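Local coordinates for protein inositol-1-monophosphatase (Nostoc sp., PDB 5ZHH) that probably hydrolyses inositol monophosphate to inositol and inorganic phosphate, as a magnesium-dependent phosphatase of the inositol monophosphatase family, at residues A[8-13]-A[56-61]; A[16-21]-A[52-57]; A[156-161]-A[205-210]; A[171-176]-A[264-269]. All coordinates share one frame; numbering follows the deposited sequence.

Contact 1. Residues A[8-13]-A[56-61]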
loop_
_atom_site.group_PDB
_atom_site.type_symbol
_atom_site.label_atom_id
_atom_site.label_comp_id
_atom_site.label_asym_id
_atom_site.label_seq_id
_atom_site.Cartn_x
_atom_site.Cartn_y
_atom_site.Cartn_z
ATOM N N LEU A 8 8.992 -24.228 0.368
ATOM C CA LEU A 8 8.081 -23.092 0.434
ATOM C C LEU A 8 8.835 -21.766 0.468
ATOM O O LEU A 8 8.391 -20.777 -0.133
ATOM C CB LEU A 8 7.176 -23.243 1.659
ATOM C CG LEU A 8 6.195 -22.106 1.927
ATOM C CD1 LEU A 8 5.230 -21.979 0.758
ATOM C CD2 LEU A 8 5.449 -22.327 3.235
ATOM N N ASP A 9 9.963 -21.720 1.184
ATOM C CA ASP A 9 10.775 -20.507 1.220
ATOM C C ASP A 9 11.218 -20.104 -0.179
ATOM O O ASP A 9 11.182 -18.923 -0.537
ATOM C CB ASP A 9 12.005 -20.706 2.114
ATOM C CG ASP A 9 11.666 -20.785 3.588
ATOM O OD1 ASP A 9 10.543 -20.401 3.979
ATOM O OD2 ASP A 9 12.542 -21.230 4.360
ATOM N N ILE A 10 11.685 -21.073 -0.972
ATOM C CA ILE A 10 12.223 -20.756 -2.291
ATOM C C ILE A 10 11.100 -20.406 -3.261
ATOM O O ILE A 10 11.231 -19.487 -4.081
ATOM C CB ILE A 10 13.074 -21.925 -2.815
ATOM C CG1 ILE A 10 14.297 -22.123 -1.925
ATOM C CG2 ILE A 10 13.506 -21.662 -4.251
ATOM C CD1 ILE A 10 15.050 -20.859 -1.666
ATOM N N ALA A 11 9.986 -21.132 -3.194
ATOM C CA ALA A 11 8.852 -20.794 -4.051
ATOM C C ALA A 11 8.334 -19.394 -3.752
ATOM O O ALA A 11 7.903 -18.678 -4.665
ATOM C CB ALA A 11 7.735 -21.821 -3.877
ATOM N N THR A 12 8.380 -18.980 -2.486
ATOM C CA THR A 12 7.931 -17.637 -2.132
ATOM C C THR A 12 8.820 -16.580 -2.778
ATOM O O THR A 12 8.326 -15.622 -3.384
ATOM C CB THR A 12 7.912 -17.474 -0.612
ATOM O OG1 THR A 12 7.044 -18.463 -0.036
ATOM C CG2 THR A 12 7.405 -16.096 -0.241
ATOM N N GLU A 13 10.142 -16.745 -2.673
ATOM C CA GLU A 13 11.041 -15.765 -3.274
ATOM C C GLU A 13 10.925 -15.776 -4.794
ATOM O O GLU A 13 10.972 -14.720 -5.433
ATOM C CB GLU A 13 12.483 -16.024 -2.824
ATOM C CG GLU A 13 13.558 -15.180 -3.526
ATOM C CD GLU A 13 13.489 -13.682 -3.209
ATOM O OE1 GLU A 13 12.751 -13.283 -2.284
ATOM O OE2 GLU A 13 14.195 -12.902 -3.887
ATOM N N GLU A 56 14.998 -19.716 -13.243
ATOM C CA GLU A 56 16.364 -19.539 -12.766
ATOM C C GLU A 56 16.461 -19.808 -11.269
ATOM O O GLU A 56 17.384 -20.492 -10.815
ATOM C CB GLU A 56 16.855 -18.129 -13.097
ATOM C CG GLU A 56 18.358 -17.937 -12.907
ATOM C CD GLU A 56 18.740 -17.685 -11.464
ATOM O OE1 GLU A 56 17.896 -17.140 -10.717
ATOM O OE2 GLU A 56 19.882 -18.033 -11.076
ATOM N N ILE A 57 15.497 -19.307 -10.492
ATOM C CA ILE A 57 15.539 -19.486 -9.044
ATOM C C ILE A 57 15.334 -20.951 -8.678
ATOM O O ILE A 57 16.107 -21.526 -7.901
ATOM C CB ILE A 57 14.502 -18.574 -8.360
ATOM C CG1 ILE A 57 14.892 -17.104 -8.539
ATOM C CG2 ILE A 57 14.340 -18.942 -6.887
ATOM C CD1 ILE A 57 13.822 -16.115 -8.105
ATOM N N ILE A 58 14.313 -21.589 -9.255
ATOM C CA ILE A 58 13.998 -22.959 -8.868
ATOM C C ILE A 58 15.129 -23.902 -9.247
ATOM O O ILE A 58 15.506 -24.782 -8.464
ATOM C CB ILE A 58 12.670 -23.408 -9.502
ATOM C CG1 ILE A 58 11.513 -22.551 -8.983
ATOM C CG2 ILE A 58 12.437 -24.896 -9.237
ATOM C CD1 ILE A 58 11.185 -22.798 -7.537
ATOM N N ARG A 59 15.690 -23.747 -10.451
ATOM C CA ARG A 59 16.730 -24.679 -10.877
ATOM C C ARG A 59 18.042 -24.436 -10.140
ATOM O O ARG A 59 18.824 -25.373 -9.960
ATOM C CB ARG A 59 16.948 -24.610 -12.394
ATOM C CG ARG A 59 15.672 -24.436 -13.223
ATOM C CD ARG A 59 15.734 -25.044 -14.590
ATOM N NE ARG A 59 17.068 -24.946 -15.180
ATOM C CZ ARG A 59 17.334 -25.134 -16.470
ATOM N NH1 ARG A 59 16.369 -25.383 -17.325
ATOM N NH2 ARG A 59 18.578 -25.048 -16.917
ATOM N N ARG A 60 18.299 -23.200 -9.697
ATOM C CA ARG A 60 19.528 -22.937 -8.946
ATOM C C ARG A 60 19.468 -23.544 -7.548
ATOM O O ARG A 60 20.473 -24.065 -7.049
ATOM C CB ARG A 60 19.795 -21.430 -8.868
ATOM C CG ARG A 60 20.953 -21.048 -7.943
ATOM C CD ARG A 60 21.401 -19.607 -8.148
ATOM N NE ARG A 60 20.288 -18.712 -8.441
ATOM C CZ ARG A 60 19.503 -18.175 -7.516
ATOM N NH1 ARG A 60 19.712 -18.447 -6.235
ATOM N NH2 ARG A 60 18.510 -17.370 -7.874
ATOM N N HIS A 61 18.307 -23.478 -6.897
ATOM C CA HIS A 61 18.184 -24.055 -5.564
ATOM C C HIS A 61 17.943 -25.559 -5.612
ATOM O O HIS A 61 18.447 -26.287 -4.748
ATOM C CB HIS A 61 17.062 -23.367 -4.789
ATOM C CG HIS A 61 17.392 -21.968 -4.364
ATOM N ND1 HIS A 61 18.031 -21.687 -3.175
ATOM C CD2 HIS A 61 17.166 -20.774 -4.962
ATOM C CE1 HIS A 61 18.189 -20.379 -3.062
ATOM N NE2 HIS A 61 17.675 -19.802 -4.133
#
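I57 makes the first touch on the 56-61 side, its CG2 methyl lying 3.9 Å from CG2 of I10 across two nearly antiparallel helices (153° between their segments). The other branch of I57 extends further, bringing CD1 near the backbone O of E13. I58 leaves its helix along the flank rather than straight at the partner, yet its CD1 curls back to 4.2 Å from I10 CG2. R60 takes no part in the helix contact and grips E56 side-on: its NE bonds E56 OE2 (2.8 Å) and its NH2 bonds E56 OE1 (2.9 Å), both acceptors close to the guanidinium plane. The H61 ring offers a face to I10, whose CD1 stands above the centre in a CH-pi contact, 3.5 Å from the centroid of the H61 ring and 13° off the normal. I10 CG1 lies anti to the carbonyl carbon (chi1 -64°), and the further bend at chi2 sets CD1 over the imidazole, while CG2 lies between I57, I58 and CD2 of the same H61 ring. H61 NE2 is hydrogen-bonded to D9 of the second subunit, and an alanine here would probably leave that aspartate one partner short and the I10 CD1 methyl without the ring beneath it. Between the helices the bonding is thus apolar and CH-pi alone, whereas H61 NE2, R60 NH1 and the E13 carboxylate have partners on the second subunit (D9, D9 and R140), consistent with a helix pair that also helps join the two chains.

Contact 2. Residues A[16-21]-A[52-57]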
loop_
_atom_site.group_PDB
_atom_site.type_symbol
_atom_site.label_atom_id
_atom_site.label_comp_id
_atom_site.label_asym_id
_atom_site.label_seq_id
_atom_site.Cartn_x
_atom_site.Cartn_y
_atom_site.Cartn_z
ATOM N N LEU A 16 7.724 -13.779 -5.552
ATOM C CA LEU A 16 7.882 -12.345 -5.342
ATOM C C LEU A 16 8.780 -11.725 -6.403
ATOM O O LEU A 16 8.502 -10.624 -6.892
ATOM C CB LEU A 16 8.436 -12.076 -3.944
ATOM C CG LEU A 16 7.480 -12.459 -2.815
ATOM C CD1 LEU A 16 8.143 -12.242 -1.459
ATOM C CD2 LEU A 16 6.175 -11.666 -2.923
ATOM N N ALA A 17 9.863 -12.417 -6.767
ATOM C CA ALA A 17 10.754 -11.889 -7.792
ATOM C C ALA A 17 10.035 -11.791 -9.128
ATOM O O ALA A 17 10.146 -10.777 -9.833
ATOM C CB ALA A 17 11.998 -12.769 -7.910
ATOM N N ALA A 18 9.288 -12.835 -9.487
ATOM C CA ALA A 18 8.537 -12.825 -10.736
ATOM C C ALA A 18 7.412 -11.800 -10.699
ATOM O O ALA A 18 7.147 -11.132 -11.704
ATOM C CB ALA A 18 7.983 -14.217 -11.024
ATOM N N GLY A 19 6.739 -11.668 -9.556
ATOM C CA GLY A 19 5.688 -10.668 -9.444
ATOM C C GLY A 19 6.191 -9.256 -9.682
ATOM O O GLY A 19 5.504 -8.434 -10.295
ATOM N N ALA A 20 7.403 -8.957 -9.207
ATOM C CA ALA A 20 7.983 -7.638 -9.431
ATOM C C ALA A 20 8.232 -7.390 -10.914
ATOM O O ALA A 20 8.058 -6.267 -11.404
ATOM C CB ALA A 20 9.276 -7.498 -8.626
ATOM N N VAL A 21 8.648 -8.424 -11.647
ATOM C CA VAL A 21 8.812 -8.291 -13.092
ATOM C C VAL A 21 7.474 -7.987 -13.760
ATOM O O VAL A 21 7.383 -7.106 -14.624
ATOM C CB VAL A 21 9.469 -9.557 -13.670
ATOM C CG1 VAL A 21 9.360 -9.566 -15.178
ATOM C CG2 VAL A 21 10.939 -9.616 -13.240
ATOM N N ALA A 52 11.313 -16.823 -16.952
ATOM C CA ALA A 52 12.767 -16.914 -16.840
ATOM C C ALA A 52 13.229 -16.682 -15.406
ATOM O O ALA A 52 14.126 -17.376 -14.915
ATOM C CB ALA A 52 13.437 -15.916 -17.786
ATOM N N VAL A 53 12.619 -15.713 -14.719
ATOM C CA VAL A 53 12.963 -15.444 -13.323
ATOM C C VAL A 53 12.617 -16.641 -12.443
ATOM O O VAL A 53 13.409 -17.051 -11.587
ATOM C CB VAL A 53 12.263 -14.161 -12.838
ATOM C CG1 VAL A 53 12.313 -14.061 -11.326
ATOM C CG2 VAL A 53 12.913 -12.949 -13.466
ATOM N N VAL A 54 11.418 -17.207 -12.624
ATOM C CA VAL A 54 11.007 -18.353 -11.811
ATOM C C VAL A 54 11.926 -19.543 -12.056
ATOM O O VAL A 54 12.405 -20.187 -11.114
ATOM C CB VAL A 54 9.541 -18.727 -12.093
ATOM C CG1 VAL A 54 9.175 -19.976 -11.307
ATOM C CG2 VAL A 54 8.612 -17.594 -11.710
ATOM N N LEU A 55 12.177 -19.860 -13.326
ATOM C CA LEU A 55 12.986 -21.031 -13.650
ATOM C C LEU A 55 14.394 -20.894 -13.091
ATOM O O LEU A 55 14.930 -21.833 -12.499
ATOM C CB LEU A 55 13.027 -21.240 -15.164
ATOM C CG LEU A 55 11.710 -21.692 -15.797
ATOM C CD1 LEU A 55 11.875 -21.930 -17.289
ATOM C CD2 LEU A 55 11.227 -22.943 -15.103
ATOM N N GLU A 56 14.998 -19.716 -13.243
ATOM C CA GLU A 56 16.364 -19.539 -12.766
ATOM C C GLU A 56 16.461 -19.808 -11.269
ATOM O O GLU A 56 17.384 -20.492 -10.815
ATOM C CB GLU A 56 16.855 -18.129 -13.097
ATOM C CG GLU A 56 18.358 -17.937 -12.907
ATOM C CD GLU A 56 18.740 -17.685 -11.464
ATOM O OE1 GLU A 56 17.896 -17.140 -10.717
ATOM O OE2 GLU A 56 19.882 -18.033 -11.076
ATOM N N ILE A 57 15.497 -19.307 -10.492
ATOM C CA ILE A 57 15.539 -19.486 -9.044
ATOM C C ILE A 57 15.334 -20.951 -8.678
ATOM O O ILE A 57 16.107 -21.526 -7.901
ATOM C CB ILE A 57 14.502 -18.574 -8.360
ATOM C CG1 ILE A 57 14.892 -17.104 -8.539
ATOM C CG2 ILE A 57 14.340 -18.942 -6.887
ATOM C CD1 ILE A 57 13.822 -16.115 -8.105
#
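V53 is the principal bump of this contact, and the small residues A17 and A18 form the shallow hollow that receives it. Its CG1 methyl settles against helix 16-21, 3.7 Å from CB of A17 and equally far from the backbone N of A18, so it rests on the main chain itself as well as on a side chain. The valine holds CG1 anti to its own backbone N (chi1 165°), which sends the second methyl off along the partner helix: V53 CG2 comes to 3.9 Å from CG2 of V21, the two valines lying alongside one another and pointing oppositely. V21 thereby closes one end of the hollow. Beyond A17 lies I57, whose CD1 reaches 3.8 Å from A17 CB, so that this one alanine methyl meets both a valine and an isoleucine. A18 acts the other way round, as a bump of its own, pressing its CB to 3.5 Å from CG2 of V54. The small alanines are consistent with the close approach of the helix axes, 8.7 Å, and the CA atoms of A18 and V53 stand 5.8 Å apart; the segments run almost antiparallel, at 161°. The packing is wholly apolar. V21 and A18 also touch A49 and S50, one turn back on helix 44-61, and I57 also packs on A14 of helix 3-25. Strand 103-110 of the large mixed sheet covers one flank, with V104 against A18 and I106 against V54, while R140 of the second subunit packs on A17 and A20.

Contact 3. Residues A[156-161]-A[205-210]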
loop_
_atom_site.group_PDB
_atom_site.type_symbol
_atom_site.label_atom_id
_atom_site.label_comp_id
_atom_site.label_asym_id
_atom_site.label_seq_id
_atom_site.Cartn_x
_atom_site.Cartn_y
_atom_site.Cartn_z
ATOM N N LEU A 156 -20.096 -18.462 -5.287
ATOM C CA LEU A 156 -19.223 -19.359 -6.027
ATOM C C LEU A 156 -18.478 -18.594 -7.113
ATOM O O LEU A 156 -18.714 -17.408 -7.349
ATOM C CB LEU A 156 -20.026 -20.510 -6.648
ATOM C CG LEU A 156 -20.939 -21.299 -5.707
ATOM C CD1 LEU A 156 -21.650 -22.399 -6.508
ATOM C CD2 LEU A 156 -20.187 -21.885 -4.534
ATOM N N VAL A 157 -17.558 -19.296 -7.773
ATOM C CA VAL A 157 -16.825 -18.739 -8.904
ATOM C C VAL A 157 -16.518 -19.877 -9.868
ATOM O O VAL A 157 -16.363 -21.031 -9.461
ATOM C CB VAL A 157 -15.541 -17.999 -8.429
ATOM C CG1 VAL A 157 -14.624 -18.937 -7.648
ATOM C CG2 VAL A 157 -14.796 -17.338 -9.605
ATOM N N THR A 158 -16.446 -19.554 -11.156
ATOM C CA THR A 158 -16.140 -20.550 -12.171
ATOM C C THR A 158 -15.460 -19.853 -13.340
ATOM O O THR A 158 -15.221 -18.641 -13.315
ATOM C CB THR A 158 -17.404 -21.320 -12.623
ATOM O OG1 THR A 158 -17.010 -22.468 -13.384
ATOM C CG2 THR A 158 -18.314 -20.451 -13.488
ATOM N N GLY A 159 -15.092 -20.641 -14.344
ATOM C CA GLY A 159 -14.452 -20.122 -15.535
ATOM C C GLY A 159 -14.897 -20.899 -16.757
ATOM O O GLY A 159 -15.644 -21.871 -16.655
ATOM N N PHE A 160 -14.415 -20.456 -17.917
ATOM C CA PHE A 160 -14.832 -21.016 -19.195
ATOM C C PHE A 160 -13.596 -21.182 -20.066
ATOM O O PHE A 160 -12.753 -20.283 -20.129
ATOM C CB PHE A 160 -15.895 -20.117 -19.846
ATOM C CG PHE A 160 -17.078 -19.884 -18.950
ATOM C CD1 PHE A 160 -18.128 -20.798 -18.916
ATOM C CD2 PHE A 160 -17.111 -18.800 -18.086
ATOM C CE1 PHE A 160 -19.200 -20.606 -18.065
ATOM C CE2 PHE A 160 -18.182 -18.605 -17.229
ATOM C CZ PHE A 160 -19.230 -19.506 -17.222
ATOM N N ALA A 161 -13.472 -22.354 -20.682
ATOM C CA ALA A 161 -12.235 -22.766 -21.328
ATOM C C ALA A 161 -12.115 -22.170 -22.730
ATOM O O ALA A 161 -13.091 -21.715 -23.334
ATOM C CB ALA A 161 -12.149 -24.292 -21.381
ATOM N N GLY A 205 -16.845 -21.811 -2.913
ATOM C CA GLY A 205 -16.579 -22.932 -3.788
ATOM C C GLY A 205 -16.271 -22.470 -5.192
ATOM O O GLY A 205 -16.631 -21.361 -5.600
ATOM N N TYR A 206 -15.604 -23.350 -5.925
ATOM C CA TYR A 206 -15.092 -23.073 -7.255
ATOM C C TYR A 206 -15.124 -24.377 -8.038
ATOM O O TYR A 206 -14.839 -25.440 -7.482
ATOM C CB TYR A 206 -13.668 -22.489 -7.170
ATOM C CG TYR A 206 -12.809 -22.670 -8.410
ATOM C CD1 TYR A 206 -13.098 -21.996 -9.592
ATOM C CD2 TYR A 206 -11.706 -23.523 -8.391
ATOM C CE1 TYR A 206 -12.302 -22.164 -10.722
ATOM C CE2 TYR A 206 -10.913 -23.698 -9.513
ATOM C CZ TYR A 206 -11.216 -23.022 -10.668
ATOM O OH TYR A 206 -10.435 -23.207 -11.784
ATOM N N TRP A 207 -15.536 -24.307 -9.302
ATOM C CA TRP A 207 -15.453 -25.459 -10.188
ATOM C C TRP A 207 -15.078 -24.974 -11.577
ATOM O O TRP A 207 -15.395 -23.845 -11.956
ATOM C CB TRP A 207 -16.765 -26.261 -10.230
ATOM C CG TRP A 207 -17.775 -25.716 -11.187
ATOM C CD1 TRP A 207 -18.007 -26.136 -12.474
ATOM C CD2 TRP A 207 -18.689 -24.642 -10.946
ATOM N NE1 TRP A 207 -19.014 -25.391 -13.040
ATOM C CE2 TRP A 207 -19.451 -24.468 -12.124
ATOM C CE3 TRP A 207 -18.948 -23.816 -9.843
ATOM C CZ2 TRP A 207 -20.444 -23.493 -12.238
ATOM C CZ3 TRP A 207 -19.932 -22.846 -9.957
ATOM C CH2 TRP A 207 -20.672 -22.695 -11.150
ATOM N N GLU A 208 -14.396 -25.831 -12.336
ATOM C CA GLU A 208 -14.014 -25.449 -13.687
ATOM C C GLU A 208 -13.584 -26.685 -14.463
ATOM O O GLU A 208 -13.097 -27.660 -13.881
ATOM C CB GLU A 208 -12.879 -24.405 -13.672
ATOM C CG GLU A 208 -12.641 -23.786 -15.039
ATOM C CD GLU A 208 -11.836 -22.501 -14.999
ATOM O OE1 GLU A 208 -11.278 -22.145 -13.932
ATOM O OE2 GLU A 208 -11.765 -21.843 -16.054
ATOM N N ARG A 209 -13.788 -26.640 -15.776
ATOM C CA ARG A 209 -13.255 -27.634 -16.693
ATOM C C ARG A 209 -12.243 -26.979 -17.619
ATOM O O ARG A 209 -12.189 -25.752 -17.752
ATOM C CB ARG A 209 -14.368 -28.296 -17.519
ATOM C CG ARG A 209 -15.071 -27.358 -18.482
ATOM C CD ARG A 209 -15.877 -28.115 -19.534
ATOM N NE ARG A 209 -15.030 -28.857 -20.464
ATOM C CZ ARG A 209 -14.458 -28.327 -21.540
ATOM N NH1 ARG A 209 -14.634 -27.042 -21.835
ATOM N NH2 ARG A 209 -13.706 -29.084 -22.327
ATOM N N GLY A 210 -11.422 -27.814 -18.248
ATOM C CA GLY A 210 -10.428 -27.315 -19.175
ATOM C C GLY A 210 -9.258 -26.619 -18.519
ATOM O O GLY A 210 -8.617 -25.773 -19.153
HETATM O O HOH W 1 -14.879 -24.352 -17.529
HETATM O O HOH W 2 -15.596 -24.353 -20.426
#
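The smaller, five-stranded sheet of the inositol monophosphatase fold is built partly on this parallel pair, strands 156-158 and 205-208, with V157 set beside Y206. V157 N donates to G205 O at 3.1 Å, and W207 N returns a weak bond to V157 O. On one face V157 CG1 packs on Y206 CB at 3.7 Å; on the other, L156 and T158 meet the W207 indole. T158 CB stands 3.6 Å from the centroid of the six-membered W207 ring, 6° off its normal. With OG1 anti to the backbone N (chi1 -167°), the threonine hydroxyl donates to W207 O at 2.6 Å and accepts from N171 ND2. N171 OD1 takes the indole N-H, and an alanine for the tryptophan would probably leave that oxygen short of a donor and T158 without the indole over its CB. At the end of strand 205-208, E208 OE2 lies 3.2 Å from CA of G159, where a side chain would collide with it; E208 OE1 accepts from Y206 OH at 2.5 Å. A water joins G159 O to R209 N, and a second joins A161 N to R209 NH1, which also forms a salt bridge with D163. Direct backbone bonds thus give way to water and side-chain links although the chains stay close, and the buried N of G159 has no partner. Y206 OH steadies a carboxylate that, by analogy with relatives, may help form the inositol-binding pocket.

Contact 4. Residues A[171-176]-A[264-269]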
loop_
_atom_site.group_PDB
_atom_site.type_symbol
_atom_site.label_atom_id
_atom_site.label_comp_id
_atom_site.label_asym_id
_atom_site.label_seq_id
_atom_site.Cartn_x
_atom_site.Cartn_y
_atom_site.Cartn_z
ATOM N N ASN A 171 -19.626 -25.487 -20.047
ATOM C CA ASN A 171 -19.811 -25.039 -18.666
ATOM C C ASN A 171 -20.910 -23.984 -18.554
ATOM O O ASN A 171 -21.152 -23.498 -17.443
ATOM C CB ASN A 171 -18.518 -24.476 -18.035
ATOM C CG ASN A 171 -18.543 -24.494 -16.515
ATOM O OD1 ASN A 171 -18.995 -25.459 -15.900
ATOM N ND2 ASN A 171 -18.079 -23.414 -15.905
ATOM N N TYR A 172 -21.589 -23.610 -19.646
ATOM C CA TYR A 172 -22.650 -22.608 -19.538
ATOM C C TYR A 172 -23.833 -23.134 -18.740
ATOM O O TYR A 172 -24.409 -22.406 -17.918
ATOM C CB TYR A 172 -23.135 -22.170 -20.918
ATOM C CG TYR A 172 -22.117 -21.459 -21.761
ATOM C CD1 TYR A 172 -20.932 -20.983 -21.209
ATOM C CD2 TYR A 172 -22.346 -21.247 -23.111
ATOM C CE1 TYR A 172 -19.999 -20.335 -21.984
ATOM C CE2 TYR A 172 -21.422 -20.592 -23.892
ATOM C CZ TYR A 172 -20.248 -20.137 -23.321
ATOM O OH TYR A 172 -19.314 -19.483 -24.083
ATOM N N ALA A 173 -24.234 -24.383 -18.997
ATOM C CA ALA A 173 -25.356 -24.965 -18.267
ATOM C C ALA A 173 -25.082 -24.986 -16.770
ATOM O O ALA A 173 -25.966 -24.662 -15.966
ATOM C CB ALA A 173 -25.649 -26.377 -18.780
ATOM N N GLU A 174 -23.858 -25.366 -16.378
ATOM C CA GLU A 174 -23.475 -25.327 -14.969
ATOM C C GLU A 174 -23.559 -23.912 -14.407
ATOM O O GLU A 174 -24.072 -23.703 -13.298
ATOM C CB GLU A 174 -22.057 -25.882 -14.790
ATOM C CG GLU A 174 -21.918 -27.402 -14.900
ATOM C CD GLU A 174 -21.897 -27.938 -16.338
ATOM O OE1 GLU A 174 -22.016 -27.143 -17.296
ATOM O OE2 GLU A 174 -21.761 -29.174 -16.499
ATOM N N PHE A 175 -23.051 -22.926 -15.155
ATOM C CA PHE A 175 -23.076 -21.543 -14.682
ATOM C C PHE A 175 -24.505 -21.071 -14.442
ATOM O O PHE A 175 -24.804 -20.456 -13.412
ATOM C CB PHE A 175 -22.373 -20.631 -15.689
ATOM C CG PHE A 175 -22.434 -19.176 -15.328
ATOM C CD1 PHE A 175 -21.488 -18.622 -14.473
ATOM C CD2 PHE A 175 -23.431 -18.356 -15.847
ATOM C CE1 PHE A 175 -21.534 -17.281 -14.138
ATOM C CE2 PHE A 175 -23.482 -17.011 -15.514
ATOM C CZ PHE A 175 -22.533 -16.477 -14.651
ATOM N N CYS A 176 -25.412 -21.363 -15.381
ATOM C CA CYS A 176 -26.798 -20.951 -15.202
ATOM C C CYS A 176 -27.439 -21.680 -14.029
ATOM O O CYS A 176 -28.127 -21.059 -13.210
ATOM C CB CYS A 176 -27.591 -21.200 -16.487
ATOM S SG CYS A 176 -26.987 -20.277 -17.912
ATOM N N PRO A 264 -29.259 -29.307 -15.547
ATOM C CA PRO A 264 -30.149 -29.351 -16.706
ATOM C C PRO A 264 -29.438 -28.794 -17.923
ATOM O O PRO A 264 -28.687 -27.815 -17.807
ATOM C CB PRO A 264 -31.323 -28.445 -16.290
ATOM C CG PRO A 264 -31.194 -28.281 -14.812
ATOM C CD PRO A 264 -29.713 -28.323 -14.553
ATOM N N PRO A 265 -29.652 -29.366 -19.104
ATOM C CA PRO A 265 -29.015 -28.811 -20.299
ATOM C C PRO A 265 -29.617 -27.451 -20.618
ATOM O O PRO A 265 -30.704 -27.101 -20.154
ATOM C CB PRO A 265 -29.327 -29.842 -21.390
ATOM C CG PRO A 265 -30.551 -30.531 -20.922
ATOM C CD PRO A 265 -30.572 -30.474 -19.423
ATOM N N LEU A 266 -28.875 -26.665 -21.403
ATOM C CA LEU A 266 -29.369 -25.341 -21.769
ATOM C C LEU A 266 -30.693 -25.438 -22.519
ATOM O O LEU A 266 -31.578 -24.592 -22.345
ATOM C CB LEU A 266 -28.325 -24.591 -22.598
ATOM C CG LEU A 266 -27.118 -24.046 -21.826
ATOM C CD1 LEU A 266 -26.157 -23.306 -22.750
ATOM C CD2 LEU A 266 -27.573 -23.146 -20.685
ATOM N N SER A 267 -30.848 -26.474 -23.347
ATOM C CA SER A 267 -32.077 -26.667 -24.114
ATOM C C SER A 267 -33.308 -26.825 -23.230
ATOM O O SER A 267 -34.429 -26.610 -23.706
ATOM C CB SER A 267 -31.940 -27.889 -25.017
ATOM O OG SER A 267 -31.783 -29.060 -24.237
ATOM N N ALA A 268 -33.132 -27.190 -21.957
ATOM C CA ALA A 268 -34.268 -27.310 -21.054
ATOM C C ALA A 268 -34.720 -25.959 -20.521
ATOM O O ALA A 268 -35.770 -25.879 -19.875
ATOM C CB ALA A 268 -33.928 -28.243 -19.889
ATOM N N TRP A 269 -33.953 -24.905 -20.776
ATOM C CA TRP A 269 -34.344 -23.551 -20.411
ATOM C C TRP A 269 -35.221 -22.936 -21.498
ATOM O O TRP A 269 -35.847 -21.897 -21.284
ATOM C CB TRP A 269 -33.108 -22.678 -20.174
ATOM C CG TRP A 269 -32.292 -23.082 -18.978
ATOM C CD1 TRP A 269 -31.443 -24.146 -18.890
ATOM C CD2 TRP A 269 -32.238 -22.418 -17.704
ATOM N NE1 TRP A 269 -30.862 -24.187 -17.638
ATOM C CE2 TRP A 269 -31.337 -23.139 -16.893
ATOM C CE3 TRP A 269 -32.867 -21.288 -17.173
ATOM C CZ2 TRP A 269 -31.047 -22.767 -15.579
ATOM C CZ3 TRP A 269 -32.579 -20.918 -15.867
ATOM C CH2 TRP A 269 -31.676 -21.657 -15.084
HETATM O O HOH W 3 -28.569 -25.401 -16.646
#
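L266 reaches across to helix 172-181 with its two methyls spread over different residues. CD1 lies 3.7 Å from CB of Y172, near the plane of the tyrosine ring and at its edge, while CD2 sits 3.8 Å from CA of A173 and also meets C176 SG at 4.0 Å. The leucine CG is anti to the carbonyl carbon (chi1 -75°), and from there the fork straddles the first turn of the helix. A173 points straight at the chain end, its CB 3.5 Å from P264 O. One turn on, C176 faces W269: its CB comes to 3.9 Å from CZ2, and SG stands above the indole face at a distance, 5.5 Å from the centroid of the six-membered W269 ring. Around this, the third subunit brings its own W269 edge-to-face to Y172 and packs on L266, so the last modelled residues take part in the assembly. Polar links between the segments pass through one water, which donates to A173 O and P264 O and accepts from W269 NE1 at 2.8 Å. The indole N-H and two carbonyls are thereby satisfied together, tying the tail to the helix beside an otherwise apolar contact.

In the fold
Contacts 1 and 2 are successive lengths of one seam between helices 3-25 and 44-61, their centres 9 Å apart and I57 common to both; both also touch the second subunit. On the opposite side of the chain's centre, contacts 3 and 4 lie 14 Å apart and meet directly: N171 at the start of the 171-176 segment bonds W207 and T158 of the strand pair, and contact 4 faces the third subunit. Contacts 1 and 4, 43 Å between centres, thus mark two separate subunit interfaces. Contacts 1, 2 and 4 are structural packing, while contact 3 may lie nearer the substrate pocket of this metal-dependent family, since the glutamate matching E208 contacts the inositol in relatives.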